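Local atomic coordinates of putative NADH dehydrogenase/NAD(P)H nitroreductase (Bacteroides thetaiotaomicron VPI-5482, PDB entry 3KWK), a protein that binds flavin mononucleotide and probably acts as a nitroreductase-family oxidoreductase. Residues F17-E31 / P151-K164. Sequence-based numbering, arbitrary orientation.
Sequences FERKSVRTYLNKGVE and PFGYPATKEQPKQK. With FMN (flavin mononucleotide), chain B.
Tyr25 and Pro155 form a single antiparallel, non-hydrogen-bonded pair between residues 17-31, which leave helix 11-18 as a strand-like run, and residues 151-164, running from the last part of strand 144-153 into a long loop. Their neighbours make the two hydrogen bonds: Leu26 N gives to Tyr154 O at 2.8 Å, and Ala156 N to Thr24 O at 3.1 Å, from above its carbonyl plane.

The Tyr25 ring lays one face over Phe152 C, and its CD1 lies 3.6 Å from N of Gly153, where a side chain would collide with Tyr25 CB; its OH gives a weak hydrogen bond to Val22 O (2.7 Å) and touches Pro151 CB. The Tyr154 ring is held at one edge and over a face. Its OH donates to Glu31 OE1 on the syn side at 2.5 Å, Gly29 O lies at that edge, and Lys28 NZ stands over a face, 4.7 Å from the centroid, as a cation-pi partner. A leucine in place of Tyr154 would probably leave Glu31 without its hydroxyl donor and Lys28 without an aromatic face.

Lys20 CG packs on Glu159 CG (3.7 Å), the two side chains running past each other in opposite directions. With chi1 at 83°, Lys20 starts between backbone N and carbonyl carbon, then bends twice to bring NZ to a salt bridge with Glu18 OE2. Pro161 CB rests on Phe17 O and Glu18 O.

Both segments converge on the FMN phosphate. Arg19 grips O1P and O3P, Ser21 N and OG donate to O2P and O1P, Lys162 NZ holds O2P and Lys164 NZ meets O3P at 2.6 Å. Arg23 binds flavin O2 and N1, and Ser47 N of the second subunit also bonds the cofactor, as expected of the dimeric FMN-binding nitroreductase fold.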
loop_
_atom_site.group_PDB
_atom_site.type_symbol
_atom_site.label_atom_id
_atom_site.label_comp_id
_atom_site.label_asym_id
_atom_site.label_seq_id
_atom_site.Cartn_x
_atom_site.Cartn_y
_atom_site.Cartn_z
ATOM N N PHE A 17 7.256 4.004 -10.256
ATOM C CA PHE A 17 8.206 5.128 -10.209
ATOM C C PHE A 17 7.600 6.458 -10.682
ATOM O O PHE A 17 8.016 7.521 -10.213
ATOM C CB PHE A 17 9.461 4.818 -11.027
ATOM C CG PHE A 17 10.224 3.581 -10.573
ATOM C CD1 PHE A 17 10.232 3.149 -9.265
ATOM C CD2 PHE A 17 10.935 2.844 -11.503
ATOM C CE1 PHE A 17 10.959 1.981 -8.904
ATOM C CE2 PHE A 17 11.655 1.717 -11.145
ATOM C CZ PHE A 17 11.636 1.281 -9.824
ATOM N N GLU A 18 6.585 6.385 -11.535
ATOM C CA GLU A 18 5.980 7.556 -12.161
ATOM C C GLU A 18 4.885 8.178 -11.305
ATOM O O GLU A 18 4.594 9.379 -11.402
ATOM C CB GLU A 18 5.385 7.167 -13.509
ATOM C CG GLU A 18 4.684 8.278 -14.265
ATOM C CD GLU A 18 5.563 9.496 -14.549
ATOM O OE1 GLU A 18 6.795 9.337 -14.750
ATOM O OE2 GLU A 18 4.979 10.609 -14.587
ATOM N N ARG A 19 4.267 7.371 -10.452
ATOM C CA ARG A 19 3.157 7.848 -9.664
ATOM C C ARG A 19 3.560 9.081 -8.829
ATOM O O ARG A 19 4.654 9.136 -8.246
ATOM C CB ARG A 19 2.645 6.744 -8.721
ATOM C CG ARG A 19 1.483 7.097 -7.832
ATOM C CD ARG A 19 1.505 6.472 -6.426
ATOM N NE ARG A 19 2.751 6.840 -5.737
ATOM C CZ ARG A 19 2.996 8.034 -5.183
ATOM N NH1 ARG A 19 2.039 8.960 -5.077
ATOM N NH2 ARG A 19 4.203 8.275 -4.687
ATOM N N LYS A 20 2.672 10.056 -8.794
ATOM C CA LYS A 20 2.828 11.202 -7.893
ATOM C C LYS A 20 1.492 11.713 -7.442
ATOM O O LYS A 20 0.464 11.368 -8.052
ATOM C CB LYS A 20 3.667 12.327 -8.526
ATOM C CG LYS A 20 2.947 13.309 -9.466
ATOM C CD LYS A 20 2.408 12.639 -10.706
ATOM C CE LYS A 20 3.450 12.284 -11.762
ATOM N NZ LYS A 20 2.923 11.415 -12.894
ATOM N N SER A 21 1.505 12.514 -6.378
ATOM C CA SER A 21 0.280 13.109 -5.854
ATOM C C SER A 21 -0.129 14.251 -6.794
ATOM O O SER A 21 0.676 15.165 -7.085
ATOM C CB SER A 21 0.482 13.636 -4.454
ATOM O OG SER A 21 0.582 12.558 -3.490
ATOM N N VAL A 22 -1.355 14.210 -7.311
ATOM C CA VAL A 22 -1.856 15.291 -8.173
ATOM C C VAL A 22 -3.060 15.930 -7.441
ATOM O O VAL A 22 -4.005 15.213 -7.032
ATOM C CB VAL A 22 -2.311 14.728 -9.518
ATOM C CG1 VAL A 22 -3.026 15.766 -10.363
ATOM C CG2 VAL A 22 -1.111 14.050 -10.308
ATOM N N ARG A 23 -2.998 17.253 -7.278
ATOM C CA ARG A 23 -3.935 18.017 -6.494
ATOM C C ARG A 23 -4.703 19.100 -7.238
ATOM O O ARG A 23 -5.434 19.909 -6.632
ATOM C CB ARG A 23 -3.188 18.694 -5.335
ATOM C CG ARG A 23 -2.404 17.710 -4.469
ATOM C CD ARG A 23 -1.805 18.383 -3.247
ATOM N NE ARG A 23 -1.240 17.402 -2.323
ATOM C CZ ARG A 23 -0.023 16.871 -2.426
ATOM N NH1 ARG A 23 0.842 17.182 -3.388
ATOM N NH2 ARG A 23 0.351 15.977 -1.551
ATOM N N THR A 24 -4.565 19.104 -8.554
ATOM C CA THR A 24 -5.359 19.970 -9.429
ATOM C C THR A 24 -5.754 19.179 -10.662
ATOM O O THR A 24 -4.990 18.351 -11.166
ATOM C CB THR A 24 -4.618 21.231 -9.844
ATOM O OG1 THR A 24 -3.411 20.869 -10.512
ATOM C CG2 THR A 24 -4.324 22.198 -8.640
ATOM N N TYR A 25 -6.982 19.401 -11.127
ATOM C CA TYR A 25 -7.619 18.602 -12.163
ATOM C C TYR A 25 -8.284 19.469 -13.211
ATOM O O TYR A 25 -8.832 20.540 -12.922
ATOM C CB TYR A 25 -8.657 17.620 -11.584
ATOM C CG TYR A 25 -8.175 16.989 -10.316
ATOM C CD1 TYR A 25 -7.182 16.009 -10.325
ATOM C CD2 TYR A 25 -8.692 17.403 -9.073
ATOM C CE1 TYR A 25 -6.696 15.462 -9.143
ATOM C CE2 TYR A 25 -8.191 16.895 -7.918
ATOM C CZ TYR A 25 -7.191 15.943 -7.923
ATOM O OH TYR A 25 -6.715 15.461 -6.697
ATOM N N LEU A 26 -8.275 18.973 -14.443
ATOM C CA LEU A 26 -9.052 19.602 -15.480
ATOM C C LEU A 26 -10.531 19.430 -15.171
ATOM O O LEU A 26 -10.938 18.485 -14.481
ATOM C CB LEU A 26 -8.771 18.933 -16.813
ATOM C CG LEU A 26 -7.349 19.011 -17.350
ATOM C CD1 LEU A 26 -7.202 18.187 -18.666
ATOM C CD2 LEU A 26 -7.012 20.456 -17.630
ATOM N N ASN A 27 -11.330 20.344 -15.707
ATOM C CA ASN A 27 -12.761 20.301 -15.531
ATOM C C ASN A 27 -13.356 19.385 -16.595
ATOM O O ASN A 27 -13.890 19.848 -17.613
ATOM C CB ASN A 27 -13.336 21.708 -15.666
ATOM C CG ASN A 27 -14.831 21.747 -15.437
ATOM O OD1 ASN A 27 -15.398 20.844 -14.828
ATOM N ND2 ASN A 27 -15.483 22.799 -15.950
ATOM N N LYS A 28 -13.214 18.089 -16.376
ATOM C CA LYS A 28 -13.701 17.096 -17.308
ATOM C C LYS A 28 -13.899 15.795 -16.618
ATOM O O LYS A 28 -13.213 15.488 -15.654
ATOM C CB LYS A 28 -12.808 16.945 -18.515
ATOM C CG LYS A 28 -11.483 16.498 -18.232
ATOM C CD LYS A 28 -10.696 16.229 -19.554
ATOM C CE LYS A 28 -11.442 15.285 -20.484
ATOM N NZ LYS A 28 -10.560 14.626 -21.497
ATOM N N GLY A 29 -14.887 15.029 -17.059
ATOM C CA GLY A 29 -15.183 13.823 -16.400
ATOM C C GLY A 29 -14.177 12.725 -16.642
ATOM O O GLY A 29 -13.350 12.799 -17.557
ATOM N N VAL A 30 -14.343 11.684 -15.868
ATOM C CA VAL A 30 -13.536 10.486 -15.937
ATOM C C VAL A 30 -14.448 9.341 -16.390
ATOM O O VAL A 30 -15.544 9.139 -15.855
ATOM C CB VAL A 30 -12.816 10.176 -14.617
ATOM C CG1 VAL A 30 -12.079 8.807 -14.723
ATOM C CG2 VAL A 30 -11.859 11.347 -14.210
ATOM N N GLU A 31 -13.963 8.597 -17.386
ATOM C CA GLU A 31 -14.634 7.433 -17.936
ATOM C C GLU A 31 -15.016 6.422 -16.848
ATOM O O GLU A 31 -14.204 6.086 -15.979
ATOM C CB GLU A 31 -13.696 6.751 -18.968
ATOM C CG GLU A 31 -13.403 7.591 -20.248
ATOM C CD GLU A 31 -12.192 8.527 -20.165
ATOM O OE1 GLU A 31 -11.762 8.881 -19.045
ATOM O OE2 GLU A 31 -11.695 8.982 -21.248
ATOM N N PRO A 151 -9.408 12.196 -3.932
ATOM C CA PRO A 151 -9.861 12.907 -5.140
ATOM C C PRO A 151 -9.052 12.439 -6.359
ATOM O O PRO A 151 -7.882 12.033 -6.231
ATOM C CB PRO A 151 -9.561 14.367 -4.837
ATOM C CG PRO A 151 -9.113 14.400 -3.396
ATOM C CD PRO A 151 -8.581 13.050 -3.080
ATOM N N PHE A 152 -9.674 12.468 -7.523
ATOM C CA PHE A 152 -8.955 12.157 -8.727
ATOM C C PHE A 152 -9.580 12.842 -9.921
ATOM O O PHE A 152 -10.714 13.352 -9.843
ATOM C CB PHE A 152 -8.896 10.636 -8.934
ATOM C CG PHE A 152 -10.259 9.990 -9.144
ATOM C CD1 PHE A 152 -11.048 9.615 -8.065
ATOM C CD2 PHE A 152 -10.707 9.705 -10.426
ATOM C CE1 PHE A 152 -12.267 9.030 -8.283
ATOM C CE2 PHE A 152 -11.919 9.112 -10.643
ATOM C CZ PHE A 152 -12.707 8.772 -9.558
ATOM N N GLY A 153 -8.805 12.874 -11.004
ATOM C CA GLY A 153 -9.214 13.509 -12.239
ATOM C C GLY A 153 -8.090 13.473 -13.255
ATOM O O GLY A 153 -6.981 12.964 -12.967
ATOM N N TYR A 154 -8.309 14.108 -14.405
ATOM C CA TYR A 154 -7.215 14.309 -15.334
ATOM C C TYR A 154 -6.339 15.439 -14.759
ATOM O O TYR A 154 -6.865 16.512 -14.433
ATOM C CB TYR A 154 -7.731 14.657 -16.723
ATOM C CG TYR A 154 -8.221 13.402 -17.411
ATOM C CD1 TYR A 154 -7.313 12.526 -17.928
ATOM C CD2 TYR A 154 -9.575 13.034 -17.430
ATOM C CE1 TYR A 154 -7.732 11.330 -18.554
ATOM C CE2 TYR A 154 -9.992 11.854 -18.026
ATOM C CZ TYR A 154 -9.075 11.019 -18.591
ATOM O OH TYR A 154 -9.426 9.827 -19.187
ATOM N N PRO A 155 -5.013 15.249 -14.676
ATOM C CA PRO A 155 -4.176 16.336 -14.100
ATOM C C PRO A 155 -4.343 17.659 -14.879
ATOM O O PRO A 155 -4.454 17.651 -16.113
ATOM C CB PRO A 155 -2.758 15.822 -14.293
ATOM C CG PRO A 155 -2.914 14.307 -14.251
ATOM C CD PRO A 155 -4.249 14.034 -14.964
ATOM N N ALA A 156 -4.364 18.780 -14.152
ATOM C CA ALA A 156 -4.404 20.098 -14.746
ATOM C C ALA A 156 -3.024 20.544 -15.227
ATOM O O ALA A 156 -2.911 21.273 -16.202
ATOM C CB ALA A 156 -4.922 21.105 -13.737
ATOM N N THR A 157 -1.987 20.094 -14.516
ATOM C CA THR A 157 -0.592 20.532 -14.788
ATOM C C THR A 157 0.349 19.354 -14.581
ATOM O O THR A 157 0.608 18.979 -13.435
ATOM C CB THR A 157 -0.166 21.727 -13.898
ATOM O OG1 THR A 157 -1.076 22.806 -14.041
ATOM C CG2 THR A 157 1.254 22.233 -14.347
ATOM N N LYS A 158 0.832 18.710 -15.635
ATOM C CA LYS A 158 1.654 17.526 -15.417
ATOM C C LYS A 158 2.937 17.886 -14.685
ATOM O O LYS A 158 3.532 18.940 -14.927
ATOM C CB LYS A 158 1.960 16.850 -16.739
ATOM C CG LYS A 158 2.334 15.368 -16.624
ATOM C CD LYS A 158 2.473 14.776 -18.019
ATOM C CE LYS A 158 2.892 13.307 -18.056
ATOM N NZ LYS A 158 1.850 12.341 -17.606
ATOM N N GLU A 159 3.386 16.992 -13.805
ATOM C CA GLU A 159 4.587 17.261 -13.001
ATOM C C GLU A 159 5.468 16.056 -13.001
ATOM O O GLU A 159 5.024 14.949 -13.305
ATOM C CB GLU A 159 4.211 17.689 -11.588
ATOM C CG GLU A 159 3.434 16.684 -10.789
ATOM C CD GLU A 159 2.659 17.341 -9.652
ATOM O OE1 GLU A 159 3.276 18.161 -8.924
ATOM O OE2 GLU A 159 1.445 17.069 -9.511
ATOM N N GLN A 160 6.741 16.306 -12.747
ATOM C CA GLN A 160 7.695 15.216 -12.494
ATOM C C GLN A 160 7.328 14.441 -11.262
ATOM O O GLN A 160 6.870 15.030 -10.279
ATOM C CB GLN A 160 9.080 15.786 -12.233
ATOM C CG GLN A 160 9.780 16.291 -13.398
ATOM C CD GLN A 160 11.194 16.684 -13.043
ATOM O OE1 GLN A 160 11.922 15.905 -12.352
ATOM N NE2 GLN A 160 11.638 17.816 -13.534
ATOM N N PRO A 161 7.552 13.132 -11.305
ATOM C CA PRO A 161 7.437 12.399 -10.038
ATOM C C PRO A 161 8.604 12.751 -9.116
ATOM O O PRO A 161 9.649 13.265 -9.563
ATOM C CB PRO A 161 7.542 10.933 -10.466
ATOM C CG PRO A 161 8.295 10.941 -11.720
ATOM C CD PRO A 161 7.959 12.252 -12.419
ATOM N N LYS A 162 8.426 12.472 -7.832
ATOM C CA LYS A 162 9.502 12.626 -6.853
ATOM C C LYS A 162 10.456 11.456 -6.980
ATOM O O LYS A 162 10.034 10.305 -7.188
ATOM C CB LYS A 162 8.938 12.712 -5.443
ATOM C CG LYS A 162 8.116 14.003 -5.250
ATOM C CD LYS A 162 7.369 14.081 -3.963
ATOM C CE LYS A 162 6.439 15.348 -3.915
ATOM N NZ LYS A 162 5.250 15.257 -4.937
ATOM N N GLN A 163 11.751 11.764 -6.861
ATOM C CA GLN A 163 12.800 10.748 -6.873
ATOM C C GLN A 163 13.240 10.549 -5.418
ATOM O O GLN A 163 13.993 11.318 -4.899
ATOM C CB GLN A 163 13.934 11.204 -7.781
ATOM C CG GLN A 163 13.441 11.226 -9.214
ATOM C CD GLN A 163 14.482 11.600 -10.229
ATOM O OE1 GLN A 163 14.669 12.775 -10.525
ATOM N NE2 GLN A 163 15.138 10.585 -10.809
ATOM N N LYS A 164 12.711 9.535 -4.756
ATOM C CA LYS A 164 12.918 9.393 -3.334
ATOM C C LYS A 164 14.001 8.401 -2.973
ATOM O O LYS A 164 14.288 8.197 -1.801
ATOM C CB LYS A 164 11.637 8.949 -2.655
ATOM C CG LYS A 164 10.374 9.767 -2.963
ATOM C CD LYS A 164 9.264 9.330 -1.994
ATOM C CE LYS A 164 7.978 10.067 -2.200
ATOM N NZ LYS A 164 7.134 9.374 -3.185
HETATM N N1 FMN B . -1.735 14.948 0.589
HETATM C C2 FMN B . -2.659 15.936 0.763
HETATM O O2 FMN B . -2.751 16.834 -0.093
HETATM N N3 FMN B . -3.476 15.949 1.883
HETATM C C4 FMN B . -3.398 14.989 2.869
HETATM O O4 FMN B . -4.174 15.035 3.873
HETATM C C4A FMN B . -2.447 13.981 2.688
HETATM N N5 FMN B . -2.290 12.989 3.647
HETATM C C5A FMN B . -1.503 11.900 3.390
HETATM C C6 FMN B . -1.493 10.839 4.307
HETATM C C7 FMN B . -0.735 9.715 4.019
HETATM C C7M FMN B . -0.691 8.514 4.980
HETATM C C8 FMN B . 0.010 9.622 2.859
HETATM C C8M FMN B . 0.808 8.367 2.605
HETATM C C9 FMN B . 0.012 10.678 1.966
HETATM C C9A FMN B . -0.750 11.829 2.222
HETATM N N10 FMN B . -0.747 12.924 1.353
HETATM C C10 FMN B . -1.630 13.946 1.552
HETATM C "C1'" FMN B . 0.077 12.885 0.120
HETATM C "C2'" FMN B . 1.541 13.176 0.437
HETATM O "O2'" FMN B . 1.733 14.557 0.760
HETATM C "C3'" FMN B . 2.467 12.721 -0.710
HETATM O "O3'" FMN B . 2.406 11.304 -0.865
HETATM C "C4'" FMN B . 3.952 13.110 -0.463
HETATM O "O4'" FMN B . 4.075 14.539 -0.508
HETATM C "C5'" FMN B . 4.916 12.461 -1.459
HETATM O "O5'" FMN B . 4.525 12.932 -2.745
HETATM P P FMN B . 4.104 11.895 -3.931
HETATM O O1P FMN B . 2.814 11.174 -3.497
HETATM O O2P FMN B . 3.883 12.893 -5.089
HETATM O O3P FMN B . 5.230 10.913 -4.183
HETATM O O HOH W 1 10.224 8.362 -9.030
HETATM O O HOH W 2 6.237 10.957 -6.801
HETATM O O HOH W 3 -0.445 18.550 -7.911
HETATM O O HOH W 4 -2.100 18.805 -11.980
HETATM O O HOH W 5 -2.574 23.102 -11.812
HETATM O O HOH W 6 -10.775 15.683 -14.344
#